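PDB 2D4E: 5-carboxymethyl-2-hydroxymuconate semialdehyde dehydrogenase from Thermus thermophilus, which probably catalyses the NAD-dependent oxidation of 5-carboxymethyl-2-hydroxymuconate semialdehyde to the corresponding acid, as a member of the aldehyde dehydrogenase family. Local coordinates for residues Arg90-Ile95 and Glu130-Tyr135; Thr158-Ala163 and Thr496-Ile501; Thr180-Pro185 and Arg484-Thr489; Ala438-Thr443 and Ser465-His470. All blocks are in the same frame, centred on the assembly; numbering follows the deposited sequence.

Interaction 1. Residues Arg90-Ile95 and Glu130-Tyr135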
# COMPACT_ATOMS: atom_id res chain seq x y z
N ARG C 90 25.25 1.85 -1.58
CA ARG C 90 26.54 2.47 -1.31
C ARG C 90 27.07 3.16 -2.56
O ARG C 90 27.56 4.28 -2.50
CB ARG C 90 27.56 1.43 -0.83
CG ARG C 90 28.90 2.04 -0.41
CD ARG C 90 29.95 0.96 -0.14
NE ARG C 90 30.28 0.19 -1.33
CZ ARG C 90 30.92 0.68 -2.39
NH1 ARG C 90 31.30 1.95 -2.41
NH2 ARG C 90 31.20 -0.11 -3.42
N TYR C 91 26.96 2.48 -3.70
CA TYR C 91 27.41 3.06 -4.96
C TYR C 91 26.65 4.34 -5.32
O TYR C 91 27.26 5.33 -5.68
CB TYR C 91 27.25 2.06 -6.10
CG TYR C 91 28.36 1.04 -6.21
CD1 TYR C 91 28.10 -0.31 -6.05
CD2 TYR C 91 29.66 1.43 -6.53
CE1 TYR C 91 29.10 -1.26 -6.22
CE2 TYR C 91 30.67 0.49 -6.71
CZ TYR C 91 30.38 -0.86 -6.55
OH TYR C 91 31.36 -1.80 -6.73
N LEU C 92 25.32 4.31 -5.24
CA LEU C 92 24.54 5.50 -5.57
C LEU C 92 24.94 6.68 -4.69
O LEU C 92 25.07 7.80 -5.17
CB LEU C 92 23.03 5.24 -5.42
CG LEU C 92 22.36 4.21 -6.33
CD1 LEU C 92 20.86 4.42 -6.30
CD2 LEU C 92 22.85 4.35 -7.75
N LEU C 93 25.14 6.42 -3.40
CA LEU C 93 25.56 7.46 -2.48
C LEU C 93 26.95 7.99 -2.82
O LEU C 93 27.25 9.17 -2.62
CB LEU C 93 25.54 6.94 -1.04
CG LEU C 93 24.14 6.66 -0.48
CD1 LEU C 93 24.26 6.13 0.94
CD2 LEU C 93 23.30 7.94 -0.52
N ARG C 94 27.80 7.12 -3.35
CA ARG C 94 29.15 7.51 -3.73
C ARG C 94 29.08 8.39 -4.97
O ARG C 94 29.80 9.39 -5.09
CB ARG C 94 29.99 6.26 -4.03
CG ARG C 94 31.42 6.55 -4.49
CD ARG C 94 32.17 7.43 -3.49
NE ARG C 94 33.57 7.58 -3.89
CZ ARG C 94 34.36 8.57 -3.49
NH1 ARG C 94 33.89 9.53 -2.70
NH2 ARG C 94 35.62 8.62 -3.91
N ILE C 95 28.20 8.02 -5.90
CA ILE C 95 28.00 8.77 -7.12
C ILE C 95 27.47 10.16 -6.78
O ILE C 95 27.94 11.16 -7.32
CB ILE C 95 26.99 8.04 -8.06
CG1 ILE C 95 27.64 6.77 -8.62
CG2 ILE C 95 26.56 8.96 -9.20
CD1 ILE C 95 26.70 5.91 -9.43
N GLU C 130 20.87 14.75 -5.98
CA GLU C 130 19.70 14.33 -5.21
C GLU C 130 19.00 13.13 -5.84
O GLU C 130 18.42 12.30 -5.13
CB GLU C 130 18.70 15.48 -5.07
CG GLU C 130 17.38 15.09 -4.41
CD GLU C 130 16.45 16.27 -4.16
OE1 GLU C 130 16.23 17.07 -5.10
OE2 GLU C 130 15.93 16.40 -3.03
N ASN C 131 19.03 13.04 -7.16
CA ASN C 131 18.40 11.91 -7.85
C ASN C 131 19.03 10.61 -7.35
O ASN C 131 18.32 9.64 -7.07
CB ASN C 131 18.57 12.02 -9.37
CG ASN C 131 17.63 13.04 -10.00
OD1 ASN C 131 16.59 13.39 -9.42
ND2 ASN C 131 17.96 13.51 -11.20
N PHE C 132 20.35 10.59 -7.22
CA PHE C 132 21.04 9.39 -6.74
C PHE C 132 20.85 9.17 -5.24
O PHE C 132 20.64 8.05 -4.79
CB PHE C 132 22.53 9.45 -7.07
CG PHE C 132 22.84 9.19 -8.52
CD1 PHE C 132 22.96 10.25 -9.42
CD2 PHE C 132 22.96 7.89 -8.99
CE1 PHE C 132 23.19 10.00 -10.78
CE2 PHE C 132 23.19 7.63 -10.34
CZ PHE C 132 23.30 8.69 -11.24
N ALA C 133 20.93 10.24 -4.46
CA ALA C 133 20.76 10.13 -3.02
C ALA C 133 19.35 9.64 -2.71
O ALA C 133 19.14 8.86 -1.76
CB ALA C 133 21.00 11.49 -2.36
N PHE C 134 18.39 10.09 -3.51
CA PHE C 134 16.99 9.72 -3.36
C PHE C 134 16.74 8.24 -3.62
O PHE C 134 16.27 7.52 -2.74
CB PHE C 134 16.14 10.56 -4.31
CG PHE C 134 14.67 10.24 -4.28
CD1 PHE C 134 13.91 10.51 -3.14
CD2 PHE C 134 14.04 9.67 -5.38
CE1 PHE C 134 12.54 10.23 -3.11
CE2 PHE C 134 12.68 9.38 -5.36
CZ PHE C 134 11.93 9.67 -4.22
N TYR C 135 17.06 7.78 -4.82
CA TYR C 135 16.84 6.38 -5.15
C TYR C 135 17.72 5.40 -4.40
O TYR C 135 17.43 4.21 -4.33
CB TYR C 135 16.96 6.17 -6.66
CG TYR C 135 15.74 6.66 -7.40
CD1 TYR C 135 15.77 7.85 -8.13
CD2 TYR C 135 14.55 5.94 -7.35
CE1 TYR C 135 14.63 8.32 -8.79
CE2 TYR C 135 13.40 6.40 -8.00
CZ TYR C 135 13.45 7.58 -8.72
OH TYR C 135 12.33 8.01 -9.39

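Interaction 2. Residues Thr158-Ala163 and Thr496-Ile501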
# COMPACT_ATOMS: atom_id res chain seq x y z
N THR C 158 3.93 -12.06 -3.64
CA THR C 158 4.52 -11.44 -4.81
C THR C 158 5.82 -10.73 -4.47
O THR C 158 5.98 -10.19 -3.37
CB THR C 158 3.55 -10.42 -5.43
OG1 THR C 158 3.20 -9.45 -4.44
CG2 THR C 158 2.28 -11.11 -5.93
N VAL C 159 6.73 -10.73 -5.43
CA VAL C 159 8.01 -10.05 -5.28
C VAL C 159 8.31 -9.38 -6.62
O VAL C 159 7.64 -9.64 -7.62
CB VAL C 159 9.15 -11.04 -4.93
CG1 VAL C 159 8.84 -11.74 -3.62
CG2 VAL C 159 9.33 -12.05 -6.06
N ARG C 160 9.30 -8.51 -6.63
CA ARG C 160 9.72 -7.82 -7.84
C ARG C 160 11.19 -8.15 -8.09
O ARG C 160 11.97 -8.27 -7.15
CB ARG C 160 9.56 -6.30 -7.69
CG ARG C 160 8.14 -5.80 -7.61
CD ARG C 160 8.13 -4.31 -7.28
NE ARG C 160 6.82 -3.70 -7.49
CZ ARG C 160 6.25 -3.53 -8.68
NH1 ARG C 160 6.88 -3.90 -9.79
NH2 ARG C 160 5.05 -2.98 -8.76
N VAL C 161 11.56 -8.28 -9.36
CA VAL C 161 12.94 -8.56 -9.74
C VAL C 161 13.38 -7.60 -10.84
O VAL C 161 12.56 -7.11 -11.62
CB VAL C 161 13.10 -10.02 -10.25
CG1 VAL C 161 12.70 -11.01 -9.14
CG2 VAL C 161 12.26 -10.26 -11.50
N PRO C 162 14.69 -7.30 -10.91
CA PRO C 162 15.23 -6.39 -11.93
C PRO C 162 14.75 -6.83 -13.32
O PRO C 162 14.85 -8.01 -13.67
CB PRO C 162 16.74 -6.55 -11.77
CG PRO C 162 16.89 -6.84 -10.29
CD PRO C 162 15.76 -7.81 -10.03
N ALA C 163 14.23 -5.89 -14.11
CA ALA C 163 13.71 -6.22 -15.44
C ALA C 163 14.75 -6.46 -16.53
O ALA C 163 14.51 -7.26 -17.45
CB ALA C 163 12.72 -5.15 -15.88
N THR C 496 11.19 -2.96 -12.85
CA THR C 496 11.18 -4.31 -12.29
C THR C 496 10.00 -5.12 -12.81
O THR C 496 9.08 -4.56 -13.40
CB THR C 496 11.10 -4.28 -10.73
OG1 THR C 496 9.82 -3.80 -10.31
CG2 THR C 496 12.19 -3.39 -10.15
N ASP C 497 10.04 -6.43 -12.59
CA ASP C 497 8.97 -7.33 -13.01
C ASP C 497 8.29 -7.93 -11.79
O ASP C 497 8.97 -8.35 -10.84
CB ASP C 497 9.51 -8.50 -13.84
CG ASP C 497 10.04 -8.07 -15.19
OD1 ASP C 497 9.43 -7.18 -15.83
OD2 ASP C 497 11.07 -8.65 -15.63
N LEU C 498 6.96 -7.98 -11.81
CA LEU C 498 6.21 -8.57 -10.71
C LEU C 498 6.19 -10.08 -10.91
O LEU C 498 6.22 -10.57 -12.04
CB LEU C 498 4.77 -8.04 -10.69
CG LEU C 498 4.53 -6.69 -10.01
CD1 LEU C 498 3.17 -6.13 -10.42
CD2 LEU C 498 4.61 -6.85 -8.49
N LYS C 499 6.15 -10.81 -9.81
CA LYS C 499 6.11 -12.26 -9.87
C LYS C 499 5.18 -12.78 -8.79
O LYS C 499 5.29 -12.39 -7.63
CB LYS C 499 7.52 -12.84 -9.66
CG LYS C 499 7.58 -14.36 -9.81
CD LYS C 499 8.98 -14.91 -9.55
CE LYS C 499 9.98 -14.45 -10.60
NZ LYS C 499 11.29 -15.12 -10.43
N THR C 500 4.24 -13.64 -9.19
CA THR C 500 3.31 -14.22 -8.23
C THR C 500 3.76 -15.66 -7.95
O THR C 500 3.86 -16.48 -8.86
CB THR C 500 1.86 -14.22 -8.77
OG1 THR C 500 1.41 -12.87 -8.93
CG2 THR C 500 0.93 -14.96 -7.81
N ILE C 501 4.03 -15.94 -6.68
CA ILE C 501 4.47 -17.27 -6.28
C ILE C 501 3.39 -17.92 -5.43
O ILE C 501 2.90 -17.32 -4.46
CB ILE C 501 5.80 -17.20 -5.50
CG1 ILE C 501 6.89 -16.62 -6.42
CG2 ILE C 501 6.19 -18.59 -4.99
CD1 ILE C 501 8.16 -16.24 -5.71
O HOH W 1 6.07 -4.25 -12.84
O HOH W 2 12.07 -8.59 -17.97

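Interaction 3. Residues Thr180-Pro185 and Arg484-Thr489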
# COMPACT_ATOMS: atom_id res chain seq x y z
N THR C 180 20.27 11.53 -15.27
CA THR C 180 20.38 10.94 -13.94
C THR C 180 19.01 10.58 -13.38
O THR C 180 18.89 9.70 -12.52
CB THR C 180 21.10 11.88 -12.94
OG1 THR C 180 20.36 13.10 -12.81
CG2 THR C 180 22.51 12.17 -13.42
N TRP C 181 17.97 11.25 -13.89
CA TRP C 181 16.59 10.99 -13.48
C TRP C 181 16.22 9.53 -13.80
O TRP C 181 15.40 8.93 -13.11
CB TRP C 181 15.64 11.94 -14.23
CG TRP C 181 14.17 11.77 -13.91
CD1 TRP C 181 13.16 11.58 -14.82
CD2 TRP C 181 13.55 11.82 -12.62
NE1 TRP C 181 11.95 11.51 -14.17
CE2 TRP C 181 12.16 11.65 -12.82
CE3 TRP C 181 14.03 11.99 -11.31
CZ2 TRP C 181 11.24 11.64 -11.76
CZ3 TRP C 181 13.12 11.99 -10.26
CH2 TRP C 181 11.74 11.81 -10.49
N ARG C 182 16.83 8.98 -14.85
CA ARG C 182 16.54 7.61 -15.26
C ARG C 182 17.63 6.62 -14.83
O ARG C 182 17.35 5.47 -14.47
CB ARG C 182 16.41 7.55 -16.79
CG ARG C 182 15.49 8.61 -17.37
CD ARG C 182 14.02 8.37 -17.03
NE ARG C 182 13.18 8.98 -18.05
CZ ARG C 182 12.01 8.48 -18.46
NH1 ARG C 182 11.54 7.37 -17.92
NH2 ARG C 182 11.33 9.10 -19.42
N ILE C 183 18.88 7.08 -14.87
CA ILE C 183 20.01 6.26 -14.49
C ILE C 183 19.95 5.83 -13.03
O ILE C 183 20.18 4.67 -12.70
CB ILE C 183 21.34 7.02 -14.72
CG1 ILE C 183 21.49 7.35 -16.21
CG2 ILE C 183 22.51 6.19 -14.21
CD1 ILE C 183 22.60 8.35 -16.50
N ALA C 184 19.65 6.78 -12.15
CA ALA C 184 19.58 6.49 -10.72
C ALA C 184 18.59 5.37 -10.39
O ALA C 184 18.96 4.40 -9.73
CB ALA C 184 19.22 7.77 -9.96
N PRO C 185 17.33 5.47 -10.84
CA PRO C 185 16.43 4.37 -10.51
C PRO C 185 16.84 3.06 -11.18
O PRO C 185 16.77 1.99 -10.57
CB PRO C 185 15.06 4.88 -10.97
CG PRO C 185 15.38 5.88 -12.05
CD PRO C 185 16.61 6.58 -11.49
N ARG C 484 3.43 5.83 -18.51
CA ARG C 484 4.23 5.31 -17.40
C ARG C 484 4.57 6.46 -16.47
O ARG C 484 4.33 7.63 -16.79
CB ARG C 484 5.52 4.69 -17.91
CG ARG C 484 5.35 3.58 -18.93
CD ARG C 484 5.25 2.25 -18.24
NE ARG C 484 5.28 1.14 -19.19
CZ ARG C 484 5.23 -0.14 -18.84
NH1 ARG C 484 5.14 -0.45 -17.55
NH2 ARG C 484 5.24 -1.09 -19.76
N ARG C 485 5.15 6.13 -15.32
CA ARG C 485 5.51 7.15 -14.36
C ARG C 485 6.89 6.91 -13.76
O ARG C 485 7.37 5.78 -13.70
CB ARG C 485 4.47 7.20 -13.24
CG ARG C 485 3.08 7.63 -13.68
CD ARG C 485 2.98 9.14 -13.86
NE ARG C 485 1.63 9.53 -14.28
CZ ARG C 485 1.20 9.51 -15.54
NH1 ARG C 485 2.00 9.13 -16.53
NH2 ARG C 485 -0.05 9.85 -15.82
N GLU C 486 7.52 8.00 -13.33
CA GLU C 486 8.82 7.96 -12.68
C GLU C 486 8.57 8.54 -11.29
O GLU C 486 7.52 9.16 -11.06
CB GLU C 486 9.85 8.84 -13.41
CG GLU C 486 10.42 8.25 -14.69
CD GLU C 486 11.32 7.04 -14.45
OE1 GLU C 486 11.71 6.79 -13.29
OE2 GLU C 486 11.66 6.35 -15.43
N GLY C 487 9.50 8.33 -10.37
CA GLY C 487 9.33 8.86 -9.02
C GLY C 487 9.09 7.79 -7.96
O GLY C 487 8.07 7.10 -8.00
N GLY C 488 10.03 7.67 -7.02
CA GLY C 488 9.90 6.69 -5.95
C GLY C 488 9.45 5.29 -6.35
O GLY C 488 10.01 4.67 -7.25
N THR C 489 8.42 4.79 -5.67
CA THR C 489 7.90 3.46 -5.94
C THR C 489 7.22 3.33 -7.31
O THR C 489 7.12 2.24 -7.85
CB THR C 489 6.88 3.04 -4.86
OG1 THR C 489 5.81 3.99 -4.83
CG2 THR C 489 7.55 3.00 -3.51
O HOH W 3 12.86 8.81 -11.70

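Interaction 4. Residues Ala438-Thr443 and Ser465-His470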
# COMPACT_ATOMS: atom_id res chain seq x y z
N ALA C 438 1.50 18.85 -17.86
CA ALA C 438 1.15 19.58 -16.65
C ALA C 438 0.03 20.60 -16.87
O ALA C 438 -0.40 20.84 -17.99
CB ALA C 438 2.38 20.28 -16.10
N ALA C 439 -0.43 21.20 -15.78
CA ALA C 439 -1.47 22.21 -15.82
C ALA C 439 -1.30 23.02 -14.54
O ALA C 439 -0.90 22.48 -13.51
CB ALA C 439 -2.85 21.57 -15.88
N TYR C 440 -1.60 24.32 -14.60
CA TYR C 440 -1.48 25.20 -13.45
C TYR C 440 -2.79 25.98 -13.26
O TYR C 440 -3.30 26.61 -14.19
CB TYR C 440 -0.32 26.18 -13.66
CG TYR C 440 0.98 25.48 -14.00
CD1 TYR C 440 1.23 25.02 -15.29
CD2 TYR C 440 1.95 25.24 -13.02
CE1 TYR C 440 2.40 24.34 -15.60
CE2 TYR C 440 3.13 24.56 -13.31
CZ TYR C 440 3.35 24.11 -14.60
OH TYR C 440 4.50 23.42 -14.90
N VAL C 441 -3.33 25.93 -12.05
CA VAL C 441 -4.58 26.60 -11.77
C VAL C 441 -4.44 27.64 -10.67
O VAL C 441 -3.97 27.35 -9.57
CB VAL C 441 -5.65 25.60 -11.34
CG1 VAL C 441 -7.00 26.29 -11.21
CG2 VAL C 441 -5.72 24.45 -12.36
N PHE C 442 -4.85 28.87 -10.98
CA PHE C 442 -4.79 29.95 -10.03
C PHE C 442 -6.19 30.47 -9.73
O PHE C 442 -6.82 31.14 -10.55
CB PHE C 442 -3.89 31.07 -10.58
CG PHE C 442 -2.48 30.62 -10.84
CD1 PHE C 442 -2.13 30.03 -12.05
CD2 PHE C 442 -1.49 30.76 -9.86
CE1 PHE C 442 -0.83 29.57 -12.28
CE2 PHE C 442 -0.19 30.30 -10.08
CZ PHE C 442 0.14 29.70 -11.29
N THR C 443 -6.66 30.14 -8.53
CA THR C 443 -7.98 30.54 -8.06
C THR C 443 -7.96 30.31 -6.55
O THR C 443 -7.26 29.41 -6.08
CB THR C 443 -9.10 29.67 -8.69
OG1 THR C 443 -10.38 30.21 -8.34
CG2 THR C 443 -9.00 28.22 -8.19
N SER C 465 0.60 27.88 -7.73
CA SER C 465 2.04 27.90 -7.63
C SER C 465 2.67 27.49 -8.94
O SER C 465 1.99 27.03 -9.86
CB SER C 465 2.53 26.94 -6.55
OG SER C 465 2.75 25.64 -7.09
N HIS C 466 3.99 27.67 -9.02
CA HIS C 466 4.75 27.28 -10.19
C HIS C 466 5.10 25.80 -9.98
O HIS C 466 4.63 25.17 -9.03
CB HIS C 466 6.02 28.12 -10.29
CG HIS C 466 6.86 28.08 -9.05
ND1 HIS C 466 6.39 28.51 -7.82
CD2 HIS C 466 8.13 27.65 -8.84
CE1 HIS C 466 7.33 28.34 -6.91
NE2 HIS C 466 8.40 27.82 -7.50
N ASN C 467 5.92 25.26 -10.87
CA ASN C 467 6.32 23.85 -10.81
C ASN C 467 7.26 23.56 -9.64
O ASN C 467 8.45 23.87 -9.70
CB ASN C 467 6.98 23.48 -12.14
CG ASN C 467 7.07 21.98 -12.35
OD1 ASN C 467 7.78 21.28 -11.63
ND2 ASN C 467 6.32 21.48 -13.33
N VAL C 468 6.73 22.96 -8.57
CA VAL C 468 7.53 22.61 -7.39
C VAL C 468 7.39 21.11 -7.17
O VAL C 468 6.32 20.64 -6.79
CB VAL C 468 7.03 23.35 -6.12
CG1 VAL C 468 7.94 23.01 -4.92
CG2 VAL C 468 7.01 24.86 -6.35
N ARG C 469 8.46 20.37 -7.40
CA ARG C 469 8.43 18.92 -7.31
C ARG C 469 8.74 18.25 -5.97
O ARG C 469 9.50 18.77 -5.15
CB ARG C 469 9.34 18.33 -8.38
CG ARG C 469 8.92 18.70 -9.79
CD ARG C 469 8.07 17.62 -10.45
NE ARG C 469 8.87 16.45 -10.82
CZ ARG C 469 8.90 15.31 -10.14
NH1 ARG C 469 8.16 15.16 -9.05
NH2 ARG C 469 9.67 14.32 -10.57
N HIS C 470 8.13 17.08 -5.78
CA HIS C 470 8.32 16.24 -4.60
C HIS C 470 8.56 14.86 -5.22
O HIS C 470 7.64 14.20 -5.71
CB HIS C 470 7.07 16.25 -3.72
CG HIS C 470 7.24 15.52 -2.43
ND1 HIS C 470 8.39 15.61 -1.67
CD2 HIS C 470 6.40 14.72 -1.73
CE1 HIS C 470 8.25 14.89 -0.57
NE2 HIS C 470 7.05 14.34 -0.59

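Interaction 1. Residues Arg90-Ile95 and Glu130-Tyr135
Phe-132 and Ile-95 meet because of their first torsions: the phenyl CG stands anti to its own carbonyl carbon (chi1 -75°), which sends the ring across to the neighbouring helix, while the CG2 branch of Ile-95 lies anti to the backbone N and drops onto that ring. The result is a textbook CH-pi contact. CG2 sits 3.5 Å from the centroid of the Phe-132 ring and almost exactly on the ring normal, so all six ring carbons are nearly equidistant from it. Leu-92 takes the ring from another direction, its CD2 lying in the ring plane at the edge, 3.8 Å from Phe-132 CD2. One aromatic ring is thus held over a face and at an edge by two residues of a single helix. The other methyl of Leu-92, CD1, reaches the backbone of the next turn, 3.8 Å from Tyr-135 C. The helices come close here: Phe-132 CB lies within 3.6 Å of Leu-92 O, and at the outer margin Leu-93 CD2 rests 4.2 Å from Ala-133 CA. Beyond the pair, Phe-132 and Leu-92 also touch Thr-180 and Ala-188 of helix 175-188. With axes 7.9 Å apart and running at 159°, helices 85-101 and 118-136 form an antiparallel, apolar helix-helix packing in the all-helical part of the aldehyde dehydrogenase chain that precedes its parallel five-stranded sheet.

Interaction 2. Residues Thr158-Ala163 and Thr496-Ile501
Arg-160 and Leu-498 lie side by side as a non-hydrogen-bonded pair of an antiparallel strand pair, two-stranded within this chain, and the arginine is worth following outward. Its CB passes 3.6 Å from Thr-496 OG1. CG touches both that hydroxyl and Leu-498 CD2, 3.8 Å from each, and CD stays close to the hydroxyl. The chain is extended from CG to NE (chi2 173°, chi3 167°), so it runs along the leucine until the guanidinium lies flat against it, Leu-498 CD2 standing 3.7 Å above the plane over its centre. At the tip, NH1 donates to Thr-496 OG1 at 3.0 Å, a bent bond whose acceptor is tilted from the guanidinium plane. A water in that plane joins NH1 to Thr-496 O. The other face of the sheet carries Val-161 beside Asp-497 and Val-159 beside Lys-499. Four backbone bonds tie these two pairs; the shortest is Asp-497 N to Val-161 O, 2.8 Å. Within the chain, Arg-160 NH2 and Asp-497 OD1 form salt bridges with Asp-493 and Arg-267, and Thr-496 OG1 also bonds Leu-492 O. Lys-499 NZ is gripped by carbonyls of the second subunit, among them Leu-456 O, Thr-500 and Ile-501 pair in parallel with a strand of that subunit, and Thr-158 O bonds Thr-147 OG1 of a third: distant strands that, as in other aldehyde dehydrogenases, form part of the oligomerisation region.

Interaction 3. Residues Thr180-Pro185 and Arg484-Thr489
The chain bearing Glu-486 runs past helix 175-188 as an irregular loop, with the CA atoms of Arg-182 and Glu-486 8.1 Å apart. The contact joins two parts of the aldehyde dehydrogenase fold: the helix following strand 166-169 of the parallel, Rossmann-like NAD-binding sheet, and the loop leading into helix 488-495. Side chains span the gap. Glu-486 heads for the helix from CB onward, and its bend at chi2 sets the carboxylate beside Arg-182 and Pro-185, with OE1 4.0 Å from Pro-185 CG. OE2 accepts from Arg-182 NH1 at 2.7 Å in a salt bridge. The bond is not a flat, two-pronged one: guanidinium and carboxylate planes stand 80° apart, and NH1 reaches the anti side of the carboxylate. OE2 has a second partner in Tyr-495 OH, while Arg-182 is shared with Glu-271, through NH2, and with Ser-269. Both Arg-182 and Glu-486 are buried. Trp-181 swings its indole toward the loop, CG being anti to the backbone N (chi1 179°). The indole and the glutamate chain run alongside in opposite senses, with Trp-181 NE1 3.5 Å from Glu-486 CB, and the indole N-H is given to Glu-271 OE2. The benzo end approaches Gly-487, Trp-181 CZ2 lying 4.0 Å from Gly-487 N. A single water completes the join: it donates to Trp-181 O at 2.9 Å and to Glu-486 OE1 at 2.8 Å, its oxygen sitting over one face of the indole.

Interaction 4. Residues Ala438-Thr443 and Ser465-His470
Asn-467 and Tyr-440 supply the polar part of this contact, a nearly straight hydrogen bond from ND2 of the asparagine to OH of the tyrosine, 3.1 Å long with an angle of 175° at the hydrogen. The phenol oxygen lies in the amide plane, so the N-H points squarely at it, although ring and amide planes are themselves 54° apart. Asn-467 has CG anti to its backbone N (chi1 -163°), which brings the amide to the phenol end of the ring.

The second kind of interaction is van der Waals contact between aromatic rings and loop backbone. The loop follows one edge of the Tyr-440 ring close to its plane: Ser-465 O lies 3.6 Å from Tyr-440 CD2, and Asn-467 N lies 3.8 Å from Tyr-440 CE2. Phe-442, two residues further along strand 438-442 of the mixed sheet, meets the start of the loop with its far end, CE2 being 3.5 Å from Ser-465 N and CZ 3.5 Å from Ser-465 O. A nearly parallel ring of Tyr-462 meets that of Tyr-440.

Third is a local bond, 2.7 Å from Ser-465 OG to His-466 O, which ties the serine hydroxyl to the following residue's carbonyl. The loop, which follows strand 460-463 and runs near the bound NAD, also touches the second subunit, Val-468 O bonding Tyr-156 OH of that subunit. Since ND2 donates to the phenol oxygen, the further bond of Tyr-440 OH to the carbonyl Thr-306 O must use the phenol's own hydrogen; accepting from one partner and donating to the other fixes the direction of the hydroxyl.

How the interactions relate
Interaction 3 is the hub of the set, its centre 12 Å from that of interaction 1 and 21 Å from that of interaction 4. It touches the first where Asn-131 ND2 lies 2.9 Å from Thr-180 OG1, a probable hydrogen bond, and the fourth where Trp-181 CH2 packs 3.3 Å from Arg-469 NH2. The bound NAD lies near these three: about 6 Å from the side chain of Trp-181, 9 Å from that of Asn-467 and 12 Å from that of Tyr-135. Interaction 2 touches none of the others, its centre 17 Å from that of interaction 3, yet helix 488-495 runs directly into its strand. Interactions 2, 3 and 4 all touch the second subunit.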